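Local coordinates for protein serpin-12 (Manduca sexta, PDB 6CJ7) that is a serpin-family serine protease inhibitor that controls the prophenoloxidase activation system in larval hemolymph, at residues K188-L193 / K198-F203; S140-K145 / D151-P156; T18-N23 / M290-I295. One frame throughout, in Å; residues are numbered along the deposited sequence.

Contact 1 of 3, residues K188-L193 / K198-F203; sequences KRNFTL and KKVASF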
ATOM      1  N   LYS A 188     -21.954  18.633   4.007  1.00 30.17           N
ATOM      2  CA  LYS A 188     -21.117  19.286   3.010  1.00 32.50           C
ATOM      3  C   LYS A 188     -20.522  20.554   3.609  1.00 30.86           C
ATOM      4  O   LYS A 188     -21.259  21.459   4.021  1.00 32.18           O
ATOM      5  CB  LYS A 188     -21.919  19.598   1.749  1.00 38.01           C
ATOM      6  CG  LYS A 188     -22.049  18.376   0.847  1.00 53.60           C
ATOM      7  CD  LYS A 188     -22.956  18.627  -0.339  1.00 58.30           C
ATOM      8  CE  LYS A 188     -22.508  17.807  -1.542  1.00 60.38           C
ATOM      9  NZ  LYS A 188     -22.494  16.348  -1.279  1.00 58.97           N
ATOM     10  N   ARG A 189     -19.193  20.599   3.676  1.00 31.81           N
ATOM     11  CA  ARG A 189     -18.439  21.720   4.217  1.00 34.75           C
ATOM     12  C   ARG A 189     -17.262  21.970   3.289  1.00 33.09           C
ATOM     13  O   ARG A 189     -16.914  21.116   2.478  1.00 29.52           O
ATOM     14  CB  ARG A 189     -17.937  21.430   5.645  1.00 34.78           C
ATOM     15  CG  ARG A 189     -18.980  20.865   6.586  1.00 35.56           C
ATOM     16  CD  ARG A 189     -18.392  20.625   7.968  1.00 39.07           C
ATOM     17  NE  ARG A 189     -19.352  20.017   8.884  1.00 40.31           N
ATOM     18  CZ  ARG A 189     -20.096  20.711   9.739  1.00 40.31           C
ATOM     19  NH1 ARG A 189     -19.982  22.034   9.787  1.00 44.96           N
ATOM     20  NH2 ARG A 189     -20.953  20.083  10.540  1.00 41.85           N
ATOM     21  N   ASN A 190     -16.631  23.132   3.415  1.00 32.45           N
ATOM     22  CA  ASN A 190     -15.486  23.404   2.561  1.00 33.67           C
ATOM     23  C   ASN A 190     -14.223  22.709   3.058  1.00 32.49           C
ATOM     24  O   ASN A 190     -13.937  22.660   4.258  1.00 36.99           O
ATOM     25  CB  ASN A 190     -15.243  24.901   2.435  1.00 38.34           C
ATOM     26  CG  ASN A 190     -16.001  25.501   1.265  1.00 48.74           C
ATOM     27  OD1 ASN A 190     -16.202  24.849   0.239  1.00 50.58           O
ATOM     28  ND2 ASN A 190     -16.442  26.731   1.421  1.00 48.85           N
ATOM     29  N   PHE A 191     -13.487  22.143   2.112  1.00 29.55           N
ATOM     30  CA  PHE A 191     -12.144  21.629   2.314  1.00 28.71           C
ATOM     31  C   PHE A 191     -11.198  22.607   1.623  1.00 34.34           C
ATOM     32  O   PHE A 191     -11.459  23.013   0.487  1.00 33.63           O
ATOM     33  CB  PHE A 191     -12.031  20.230   1.707  1.00 33.35           C
ATOM     34  CG  PHE A 191     -10.695  19.572   1.899  1.00 28.43           C
ATOM     35  CD1 PHE A 191      -9.620  19.886   1.086  1.00 26.49           C
ATOM     36  CD2 PHE A 191     -10.528  18.609   2.880  1.00 25.83           C
ATOM     37  CE1 PHE A 191      -8.391  19.252   1.262  1.00 25.80           C
ATOM     38  CE2 PHE A 191      -9.313  17.986   3.066  1.00 24.70           C
ATOM     39  CZ  PHE A 191      -8.236  18.299   2.252  1.00 24.90           C
ATOM     40  N   THR A 192     -10.129  23.013   2.308  1.00 32.38           N
ATOM     41  CA  THR A 192      -9.193  23.992   1.761  1.00 31.27           C
ATOM     42  C   THR A 192      -7.952  23.259   1.278  1.00 30.42           C
ATOM     43  O   THR A 192      -7.236  22.650   2.080  1.00 29.79           O
ATOM     44  CB  THR A 192      -8.802  25.057   2.786  1.00 32.73           C
ATOM     45  OG1 THR A 192      -9.981  25.712   3.272  1.00 36.97           O
ATOM     46  CG2 THR A 192      -7.878  26.102   2.138  1.00 36.04           C
ATOM     47  N   LEU A 193      -7.704  23.322  -0.023  1.00 30.93           N
ATOM     48  CA  LEU A 193      -6.528  22.687  -0.586  1.00 31.44           C
ATOM     49  C   LEU A 193      -5.286  23.511  -0.272  1.00 31.75           C
ATOM     50  O   LEU A 193      -5.362  24.699   0.050  1.00 37.83           O
ATOM     51  CB  LEU A 193      -6.678  22.524  -2.099  1.00 34.97           C
ATOM     52  CG  LEU A 193      -7.625  21.458  -2.662  1.00 38.78           C
ATOM     53  CD1 LEU A 193      -9.077  21.863  -2.515  1.00 43.85           C
ATOM     54  CD2 LEU A 193      -7.287  21.214  -4.127  1.00 42.59           C
ATOM     55  N   LYS A 198     -10.855  26.429  -2.374  1.00 39.29           N
ATOM     56  CA  LYS A 198     -11.897  25.800  -1.566  1.00 38.74           C
ATOM     57  C   LYS A 198     -12.724  24.848  -2.422  1.00 37.62           C
ATOM     58  O   LYS A 198     -13.106  25.190  -3.547  1.00 38.40           O
ATOM     59  CB  LYS A 198     -12.833  26.847  -0.945  1.00 43.73           C
ATOM     60  CG  LYS A 198     -12.221  27.799   0.074  1.00 51.13           C
ATOM     61  CD  LYS A 198     -13.182  28.966   0.384  1.00 48.72           C
ATOM     62  CE  LYS A 198     -14.059  28.690   1.622  1.00 50.27           C
ATOM     63  NZ  LYS A 198     -15.194  29.673   1.849  1.00 49.51           N
ATOM     64  N   LYS A 199     -13.022  23.668  -1.877  1.00 35.87           N
ATOM     65  CA  LYS A 199     -13.855  22.666  -2.540  1.00 35.84           C
ATOM     66  C   LYS A 199     -14.810  22.029  -1.540  1.00 34.99           C
ATOM     67  O   LYS A 199     -14.398  21.646  -0.437  1.00 38.05           O
ATOM     68  CB  LYS A 199     -13.014  21.549  -3.172  1.00 32.41           C
ATOM     69  CG  LYS A 199     -12.388  21.865  -4.515  1.00 36.91           C
ATOM     70  CD  LYS A 199     -12.078  20.548  -5.243  1.00 39.35           C
ATOM     71  CE  LYS A 199     -11.280  20.750  -6.517  1.00 46.58           C
ATOM     72  NZ  LYS A 199     -10.907  19.440  -7.122  1.00 43.75           N
ATOM     73  N   VAL A 200     -16.067  21.856  -1.958  1.00 34.82           N
ATOM     74  CA  VAL A 200     -17.056  21.164  -1.133  1.00 29.33           C
ATOM     75  C   VAL A 200     -16.694  19.693  -1.014  1.00 31.44           C
ATOM     76  O   VAL A 200     -16.378  19.040  -2.016  1.00 37.29           O
ATOM     77  CB  VAL A 200     -18.451  21.336  -1.745  1.00 36.19           C
ATOM     78  CG1 VAL A 200     -19.435  20.339  -1.145  1.00 42.95           C
ATOM     79  CG2 VAL A 200     -18.919  22.754  -1.539  1.00 45.46           C
ATOM     80  N   ALA A 201     -16.738  19.168   0.213  1.00 28.95           N
ATOM     81  CA  ALA A 201     -16.538  17.748   0.464  1.00 27.62           C
ATOM     82  C   ALA A 201     -17.563  17.270   1.487  1.00 30.97           C
ATOM     83  O   ALA A 201     -18.179  18.064   2.213  1.00 27.79           O
ATOM     84  CB  ALA A 201     -15.111  17.443   0.959  1.00 30.31           C
ATOM     85  N   SER A 202     -17.755  15.953   1.525  1.00 29.29           N
ATOM     86  CA  SER A 202     -18.696  15.312   2.443  1.00 27.52           C
ATOM     87  C   SER A 202     -17.965  14.878   3.708  1.00 29.77           C
ATOM     88  O   SER A 202     -17.209  13.901   3.698  1.00 31.88           O
ATOM     89  CB  SER A 202     -19.367  14.117   1.772  1.00 30.47           C
ATOM     90  OG  SER A 202     -20.228  14.545   0.734  1.00 34.14           O
ATOM     91  N   PHE A 203     -18.208  15.579   4.804  1.00 25.19           N
ATOM     92  CA  PHE A 203     -17.549  15.297   6.069  1.00 25.10           C
ATOM     93  C   PHE A 203     -18.443  14.414   6.931  1.00 24.59           C
ATOM     94  O   PHE A 203     -19.540  14.823   7.332  1.00 25.36           O
ATOM     95  CB  PHE A 203     -17.203  16.591   6.798  1.00 26.78           C
ATOM     96  CG  PHE A 203     -16.089  17.361   6.152  1.00 25.38           C
ATOM     97  CD1 PHE A 203     -16.349  18.274   5.140  1.00 27.59           C
ATOM     98  CD2 PHE A 203     -14.781  17.168   6.554  1.00 28.06           C
ATOM     99  CE1 PHE A 203     -15.328  18.992   4.548  1.00 29.34           C
ATOM    100  CE2 PHE A 203     -13.760  17.879   5.975  1.00 28.60           C
ATOM    101  CZ  PHE A 203     -14.034  18.799   4.963  1.00 31.41           C
TER
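R189 pairs with A201 and F191 with K199 as the hydrogen-bonded pairs of an antiparallel ladder, while K188–S202, N190–V200 and T192–K198 are its non-hydrogen-bonded pairs. The bonds are nearly straight, with A201 N 3.0 Å from R189 O and F191 N 2.8 Å from K199 O. The strands are well twisted, their directions 136° apart. On the face carrying R189 and F191, the ring of F203 turns back to the partner strand, its CG anti to the carbonyl carbon (chi1 -71°). Its edge then meets R189 O in plane, CE1 to O 3.4 Å, and its CD1 sits 3.6 Å from R189 CB. F203 CZ also reaches F191 CB at 4.1 Å. Beyond the pairing, R189 bonds to Q205, and K199 makes a salt bridge to D379. On the other face K188 lies against V200, CG to CG1 3.8 Å, and N190 crosses K198 at about a right angle, CG to CE 3.8 Å. A glycine in place of N190 would probably deprive K198 of the group it lies across, setting its chain free to turn. This is a twisted beta hairpin; S202 bonds through its backbone to K274, consistent with sheet C of serpins.

Contact 2 of 3, residues S140-K145 / D151-P156; sequences SWIASK and DKLVSP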
ATOM      1  N   SER A 140      -7.767  -9.165 -16.102  1.00 27.26           N
ATOM      2  CA  SER A 140      -8.944  -9.916 -15.671  1.00 28.30           C
ATOM      3  C   SER A 140      -8.655 -10.710 -14.403  1.00 28.67           C
ATOM      4  O   SER A 140      -9.508 -10.797 -13.510  1.00 29.77           O
ATOM      5  CB  SER A 140      -9.420 -10.849 -16.784  1.00 32.65           C
ATOM      6  OG  SER A 140     -10.111 -10.131 -17.787  1.00 36.88           O
ATOM      7  N   TRP A 141      -7.462 -11.300 -14.308  1.00 25.49           N
ATOM      8  CA  TRP A 141      -7.095 -12.011 -13.090  1.00 27.92           C
ATOM      9  C   TRP A 141      -7.030 -11.060 -11.900  1.00 26.90           C
ATOM     10  O   TRP A 141      -7.550 -11.367 -10.819  1.00 26.41           O
ATOM     11  CB  TRP A 141      -5.762 -12.741 -13.267  1.00 25.17           C
ATOM     12  CG  TRP A 141      -5.338 -13.420 -12.006  1.00 28.41           C
ATOM     13  CD1 TRP A 141      -5.754 -14.640 -11.551  1.00 31.64           C
ATOM     14  CD2 TRP A 141      -4.451 -12.901 -11.011  1.00 23.04           C
ATOM     15  NE1 TRP A 141      -5.168 -14.917 -10.339  1.00 30.69           N
ATOM     16  CE2 TRP A 141      -4.365 -13.867  -9.984  1.00 26.84           C
ATOM     17  CE3 TRP A 141      -3.717 -11.716 -10.888  1.00 24.16           C
ATOM     18  CZ2 TRP A 141      -3.585 -13.680  -8.846  1.00 24.92           C
ATOM     19  CZ3 TRP A 141      -2.932 -11.537  -9.758  1.00 25.46           C
ATOM     20  CH2 TRP A 141      -2.876 -12.512  -8.752  1.00 22.17           C
ATOM     21  N   ILE A 142      -6.395  -9.896 -12.080  1.00 24.92           N
ATOM     22  CA  ILE A 142      -6.343  -8.911 -10.995  1.00 25.92           C
ATOM     23  C   ILE A 142      -7.750  -8.510 -10.577  1.00 28.33           C
ATOM     24  O   ILE A 142      -8.071  -8.466  -9.385  1.00 27.27           O
ATOM     25  CB  ILE A 142      -5.525  -7.674 -11.403  1.00 26.20           C
ATOM     26  CG1 ILE A 142      -4.066  -8.035 -11.673  1.00 24.13           C
ATOM     27  CG2 ILE A 142      -5.626  -6.583 -10.325  1.00 26.86           C
ATOM     28  CD1 ILE A 142      -3.294  -6.890 -12.277  1.00 27.76           C
ATOM     29  N   ALA A 143      -8.609  -8.197 -11.557  1.00 24.04           N
ATOM     30  CA  ALA A 143      -9.976  -7.807 -11.228  1.00 27.58           C
ATOM     31  C   ALA A 143     -10.703  -8.911 -10.469  1.00 30.54           C
ATOM     32  O   ALA A 143     -11.474  -8.631  -9.541  1.00 30.07           O
ATOM     33  CB  ALA A 143     -10.730  -7.440 -12.503  1.00 30.12           C
ATOM     34  N   SER A 144     -10.459 -10.175 -10.838  1.00 30.10           N
ATOM     35  CA  SER A 144     -11.110 -11.291 -10.159  1.00 33.96           C
ATOM     36  C   SER A 144     -10.663 -11.432  -8.709  1.00 36.43           C
ATOM     37  O   SER A 144     -11.386 -12.029  -7.905  1.00 38.81           O
ATOM     38  CB  SER A 144     -10.845 -12.598 -10.912  1.00 33.23           C
ATOM     39  OG  SER A 144      -9.506 -13.030 -10.746  1.00 32.85           O
ATOM     40  N   LYS A 145      -9.499 -10.893  -8.360  1.00 29.49           N
ATOM     41  CA  LYS A 145      -8.948 -11.002  -7.018  1.00 31.01           C
ATOM     42  C   LYS A 145      -9.224  -9.782  -6.152  1.00 29.41           C
ATOM     43  O   LYS A 145      -8.885  -9.808  -4.966  1.00 33.11           O
ATOM     44  CB  LYS A 145      -7.430 -11.215  -7.084  1.00 29.54           C
ATOM     45  CG  LYS A 145      -6.990 -12.551  -7.679  1.00 29.45           C
ATOM     46  CD  LYS A 145      -6.951 -13.630  -6.617  1.00 34.63           C
ATOM     47  CE  LYS A 145      -5.871 -13.333  -5.593  1.00 37.78           C
ATOM     48  NZ  LYS A 145      -5.979 -14.207  -4.396  1.00 43.28           N
ATOM     49  N   ASP A 151      -8.843  -3.106 -12.364  1.00 32.29           N
ATOM     50  CA  ASP A 151      -9.092  -3.855 -13.584  1.00 37.87           C
ATOM     51  C   ASP A 151      -8.319  -3.390 -14.809  1.00 35.31           C
ATOM     52  O   ASP A 151      -8.538  -3.947 -15.889  1.00 31.86           O
ATOM     53  CB  ASP A 151     -10.593  -3.839 -13.916  1.00 40.28           C
ATOM     54  CG  ASP A 151     -11.105  -2.450 -14.282  1.00 43.99           C
ATOM     55  OD1 ASP A 151     -10.460  -1.444 -13.916  1.00 40.44           O
ATOM     56  OD2 ASP A 151     -12.162  -2.370 -14.939  1.00 55.48           O
ATOM     57  N   LYS A 152      -7.439  -2.395 -14.694  1.00 31.25           N
ATOM     58  CA  LYS A 152      -6.744  -1.889 -15.886  1.00 30.62           C
ATOM     59  C   LYS A 152      -5.300  -1.511 -15.564  1.00 36.15           C
ATOM     60  O   LYS A 152      -4.769  -0.525 -16.085  1.00 36.30           O
ATOM     61  CB  LYS A 152      -7.487  -0.695 -16.491  1.00 37.28           C
ATOM     62  CG  LYS A 152      -8.875  -1.017 -17.053  1.00 51.38           C
ATOM     63  CD  LYS A 152      -8.792  -1.873 -18.317  1.00 58.65           C
ATOM     64  CE  LYS A 152     -10.004  -2.797 -18.471  1.00 63.33           C
ATOM     65  NZ  LYS A 152     -11.276  -2.071 -18.762  1.00 66.69           N
ATOM     66  N   LEU A 153      -4.634  -2.306 -14.726  1.00 31.37           N
ATOM     67  CA  LEU A 153      -3.273  -1.970 -14.308  1.00 28.94           C
ATOM     68  C   LEU A 153      -2.262  -2.142 -15.442  1.00 30.55           C
ATOM     69  O   LEU A 153      -1.344  -1.327 -15.582  1.00 31.02           O
ATOM     70  CB  LEU A 153      -2.871  -2.824 -13.107  1.00 22.95           C
ATOM     71  CG  LEU A 153      -1.449  -2.638 -12.560  1.00 25.29           C
ATOM     72  CD1 LEU A 153      -1.212  -1.191 -12.126  1.00 30.09           C
ATOM     73  CD2 LEU A 153      -1.169  -3.610 -11.403  1.00 26.94           C
ATOM     74  N   VAL A 154      -2.390  -3.202 -16.244  1.00 29.84           N
ATOM     75  CA  VAL A 154      -1.409  -3.529 -17.277  1.00 27.26           C
ATOM     76  C   VAL A 154      -1.882  -2.982 -18.617  1.00 32.10           C
ATOM     77  O   VAL A 154      -3.032  -3.209 -19.022  1.00 32.71           O
ATOM     78  CB  VAL A 154      -1.180  -5.047 -17.372  1.00 29.63           C
ATOM     79  CG1 VAL A 154      -0.172  -5.368 -18.480  1.00 29.17           C
ATOM     80  CG2 VAL A 154      -0.702  -5.603 -16.043  1.00 28.15           C
ATOM     81  N   SER A 155      -0.953  -2.260 -19.349  1.00 31.51           N
ATOM     82  CA  SER A 155      -1.303  -1.798 -20.686  1.00 36.24           C
ATOM     83  C   SER A 155      -0.728  -2.726 -21.751  1.00 35.54           C
ATOM     84  O   SER A 155       0.411  -3.196 -21.622  1.00 33.36           O
ATOM     85  CB  SER A 155      -0.784  -0.381 -20.934  1.00 42.86           C
ATOM     86  OG  SER A 155      -0.981  -0.015 -22.292  1.00 44.13           O
ATOM     87  N   PRO A 156      -1.491  -3.005 -22.810  1.00 36.74           N
ATOM     88  CA  PRO A 156      -0.943  -3.826 -23.904  1.00 36.87           C
ATOM     89  C   PRO A 156       0.275  -3.209 -24.558  1.00 40.30           C
ATOM     90  O   PRO A 156       1.110  -3.934 -25.115  1.00 37.82           O
ATOM     91  CB  PRO A 156      -2.117  -3.933 -24.891  1.00 39.79           C
ATOM     92  CG  PRO A 156      -3.333  -3.584 -24.096  1.00 44.34           C
ATOM     93  CD  PRO A 156      -2.894  -2.625 -23.037  1.00 41.13           C
TER
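I142 and A143, near the end of helix 131-145, pack on L153 and D151 of the loop that leaves that helix, a small and purely van der Waals contact between a helix and its own outgoing chain. In the serpin fold this helix corresponds to helix F, and the loop leads on to strand 165-174 of the central sheet. Two touches carry the contact. The first is a methyl meeting: the delta carbon of I142 projects at the far end of an extended branch (chi2 171°), and CD1 comes to 4.0 Å from L153 CD2 and 4.2 Å from L153 CB. The two side chains cross at about a right angle, and CD1, the tip of I142, is the atom that meets the leucine. The second lies where the backbones are nearest, with A143 CB 3.9 Å from D151 CB. D151 meets the helix with CB and, a little farther off, CA (4.1 Å from A143 CB), while its carboxylate is carried away and makes a long salt bridge with K152. Within the helix, S144 OG donates to W141 O at 2.6 Å, and K145 lays its CG over one face of the W141 ring. The returning loop is also held by a polar link, N139 ND2 to V154 O. W141 rests on A96 and N98 of strand 92-102, while L153 reaches L319 and S321 of strand 317-326, so the helix and its outgoing loop lie together against these two strands of the central sheet, with V154 filling in between L319 and the helix residues A135 and I138.

Contact 3 of 3, residues T18-N23 / M290-I295; sequences TSFGVN and MGVSSI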
ATOM      1  N   THR A  18       8.222  -3.592   6.734  1.00 20.99           N
ATOM      2  CA  THR A  18       7.826  -2.878   5.527  1.00 20.89           C
ATOM      3  C   THR A  18       8.574  -1.559   5.351  1.00 22.29           C
ATOM      4  O   THR A  18       8.122  -0.695   4.585  1.00 21.12           O
ATOM      5  CB  THR A  18       6.310  -2.639   5.510  1.00 24.88           C
ATOM      6  OG1 THR A  18       5.904  -1.937   6.691  1.00 25.53           O
ATOM      7  CG2 THR A  18       5.552  -3.963   5.423  1.00 23.20           C
ATOM      8  N   SER A  19       9.733  -1.409   6.002  1.00 24.80           N
ATOM      9  CA  SER A  19      10.481  -0.158   5.902  1.00 25.88           C
ATOM     10  C   SER A  19      10.820   0.200   4.454  1.00 25.16           C
ATOM     11  O   SER A  19      10.770   1.379   4.082  1.00 25.64           O
ATOM     12  CB  SER A  19      11.755  -0.235   6.738  1.00 28.22           C
ATOM     13  OG  SER A  19      12.564  -1.313   6.298  1.00 29.40           O
ATOM     14  N   PHE A  20      11.175  -0.787   3.619  1.00 21.34           N
ATOM     15  CA  PHE A  20      11.470  -0.471   2.220  1.00 21.10           C
ATOM     16  C   PHE A  20      10.275   0.207   1.553  1.00 23.44           C
ATOM     17  O   PHE A  20      10.420   1.245   0.887  1.00 22.53           O
ATOM     18  CB  PHE A  20      11.857  -1.730   1.444  1.00 22.42           C
ATOM     19  CG  PHE A  20      12.076  -1.472  -0.019  1.00 27.07           C
ATOM     20  CD1 PHE A  20      13.199  -0.800  -0.436  1.00 26.06           C
ATOM     21  CD2 PHE A  20      11.146  -1.877  -0.959  1.00 24.19           C
ATOM     22  CE1 PHE A  20      13.408  -0.532  -1.782  1.00 25.08           C
ATOM     23  CE2 PHE A  20      11.346  -1.612  -2.311  1.00 29.88           C
ATOM     24  CZ  PHE A  20      12.484  -0.946  -2.711  1.00 25.62           C
ATOM     25  N   GLY A  21       9.086  -0.383   1.711  1.00 19.14           N
ATOM     26  CA  GLY A  21       7.890   0.179   1.100  1.00 19.11           C
ATOM     27  C   GLY A  21       7.550   1.566   1.619  1.00 21.01           C
ATOM     28  O   GLY A  21       7.084   2.419   0.863  1.00 19.59           O
ATOM     29  N   VAL A  22       7.758   1.809   2.922  1.00 19.56           N
ATOM     30  CA  VAL A  22       7.546   3.162   3.447  1.00 19.22           C
ATOM     31  C   VAL A  22       8.530   4.145   2.817  1.00 20.78           C
ATOM     32  O   VAL A  22       8.155   5.272   2.459  1.00 20.35           O
ATOM     33  CB  VAL A  22       7.641   3.171   4.982  1.00 21.35           C
ATOM     34  CG1 VAL A  22       7.495   4.590   5.525  1.00 22.17           C
ATOM     35  CG2 VAL A  22       6.557   2.304   5.571  1.00 21.17           C
ATOM     36  N   ASN A  23       9.803   3.741   2.688  1.00 22.30           N
ATOM     37  CA  ASN A  23      10.808   4.586   2.042  1.00 23.58           C
ATOM     38  C   ASN A  23      10.418   4.902   0.600  1.00 23.75           C
ATOM     39  O   ASN A  23      10.592   6.037   0.134  1.00 24.02           O
ATOM     40  CB  ASN A  23      12.178   3.902   2.076  1.00 28.62           C
ATOM     41  CG  ASN A  23      12.700   3.668   3.488  1.00 34.09           C
ATOM     42  OD1 ASN A  23      12.357   4.383   4.420  1.00 35.22           O
ATOM     43  ND2 ASN A  23      13.570   2.667   3.632  1.00 38.01           N
ATOM     44  N   MET A 290      16.040   3.707  -5.556  1.00 28.12           N
ATOM     45  CA  MET A 290      16.063   3.167  -4.202  1.00 26.98           C
ATOM     46  C   MET A 290      17.045   2.009  -4.049  1.00 29.99           C
ATOM     47  O   MET A 290      16.909   1.216  -3.112  1.00 32.70           O
ATOM     48  CB  MET A 290      14.663   2.712  -3.785  1.00 32.34           C
ATOM     49  CG  MET A 290      13.601   3.800  -3.786  1.00 38.13           C
ATOM     50  SD  MET A 290      13.942   5.131  -2.630  1.00 44.81           S
ATOM     51  CE  MET A 290      13.894   4.238  -1.077  1.00 39.41           C
ATOM     52  N   GLY A 291      17.990   1.869  -4.973  1.00 26.39           N
ATOM     53  CA  GLY A 291      19.097   0.945  -4.795  1.00 30.83           C
ATOM     54  C   GLY A 291      18.875  -0.471  -5.272  1.00 28.72           C
ATOM     55  O   GLY A 291      19.667  -1.355  -4.914  1.00 29.03           O
ATOM     56  N   VAL A 292      17.839  -0.729  -6.071  1.00 25.03           N
ATOM     57  CA  VAL A 292      17.609  -2.088  -6.554  1.00 27.01           C
ATOM     58  C   VAL A 292      17.542  -2.090  -8.076  1.00 28.21           C
ATOM     59  O   VAL A 292      16.830  -2.903  -8.676  1.00 27.72           O
ATOM     60  CB  VAL A 292      16.339  -2.707  -5.936  1.00 23.18           C
ATOM     61  CG1 VAL A 292      16.514  -2.890  -4.430  1.00 26.62           C
ATOM     62  CG2 VAL A 292      15.122  -1.853  -6.213  1.00 26.44           C
ATOM     63  N   SER A 293      18.309  -1.201  -8.714  1.00 23.29           N
ATOM     64  CA  SER A 293      18.241  -1.074 -10.165  1.00 22.78           C
ATOM     65  C   SER A 293      18.647  -2.350 -10.901  1.00 23.67           C
ATOM     66  O   SER A 293      18.236  -2.542 -12.051  1.00 23.87           O
ATOM     67  CB  SER A 293      19.114   0.103 -10.620  1.00 25.61           C
ATOM     68  OG  SER A 293      20.484  -0.149 -10.358  1.00 30.00           O
ATOM     69  N   SER A 294      19.429  -3.235 -10.269  1.00 24.11           N
ATOM     70  CA  SER A 294      19.909  -4.418 -10.979  1.00 24.83           C
ATOM     71  C   SER A 294      18.768  -5.297 -11.475  1.00 23.41           C
ATOM     72  O   SER A 294      18.931  -5.993 -12.488  1.00 23.72           O
ATOM     73  CB  SER A 294      20.853  -5.241 -10.094  1.00 26.82           C
ATOM     74  OG  SER A 294      20.167  -5.732  -8.963  1.00 32.85           O
ATOM     75  N   ILE A 295      17.613  -5.282 -10.798  1.00 21.29           N
ATOM     76  CA  ILE A 295      16.545  -6.213 -11.160  1.00 23.76           C
ATOM     77  C   ILE A 295      15.986  -5.950 -12.548  1.00 21.36           C
ATOM     78  O   ILE A 295      15.378  -6.850 -13.137  1.00 20.45           O
ATOM     79  CB  ILE A 295      15.378  -6.222 -10.147  1.00 18.39           C
ATOM     80  CG1 ILE A 295      14.592  -4.908 -10.211  1.00 18.88           C
ATOM     81  CG2 ILE A 295      15.861  -6.520  -8.721  1.00 23.29           C
ATOM     82  CD1 ILE A 295      13.430  -4.887  -9.229  1.00 18.68           C
TER
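M290 reaches from the loop after helix 284-289 to helix 19-31, and its side chain touches that helix at two points. CB comes first, 4.0 Å from CE1 of the F20 ring, approaching it obliquely. CG then stands anti to the carbonyl carbon, and with the next two torsions bent as well (chi2 -62°, chi3 -63°) the chain curls round instead of running straight on. CG and SD form this bend and make no close touch with 18-23. The methyl at the tip does: CE packs 3.6 Å from N23 CB and 3.9 Å from the backbone C of N23. The methionine thus spans the helix from F20 to N23, one turn apart on the same side. F20 brings its ring toward the loop, CG anti to the backbone N (chi1 176°), and there CE1 also lies 4.1 Å from M290 O. Two residues on, V292 continues the apolar surface, its CG2 4.5 Å from F20 CZ. Between them G291 takes backbone angles at which a CB would jam against the carbonyl O of M290, and this position therefore calls for glycine. F20 further packs on I43 and L47 of helix 40-51, and both F20 and V292 meet A65 of helix 56-66 and L287. Such clustering of the first helix with the following ones and with a loop late in the sequence belongs to the helical part of the serpin fold.

Along the chain, contact 3 opens first at 18-23, contacts 2 and 1 follow in turn, and 290-295 finally closes contact 3, so the other two lie within its span. None touches another. The centres of contacts 2 and 3 are about 24 Å apart; contact 1 is about 33 Å from contact 2 and about 36 Å from contact 3, across the chain's centre from the latter. Contact 1 belongs to a hairpin at one end, contact 2 to the helix packed on the central sheet, contact 3 to the helical region. The unmodelled 332-346 follow strand 317-326, where serpins carry their reactive-centre loop; direct pairing of 165-174 with 317-326 is consistent with an uninserted loop.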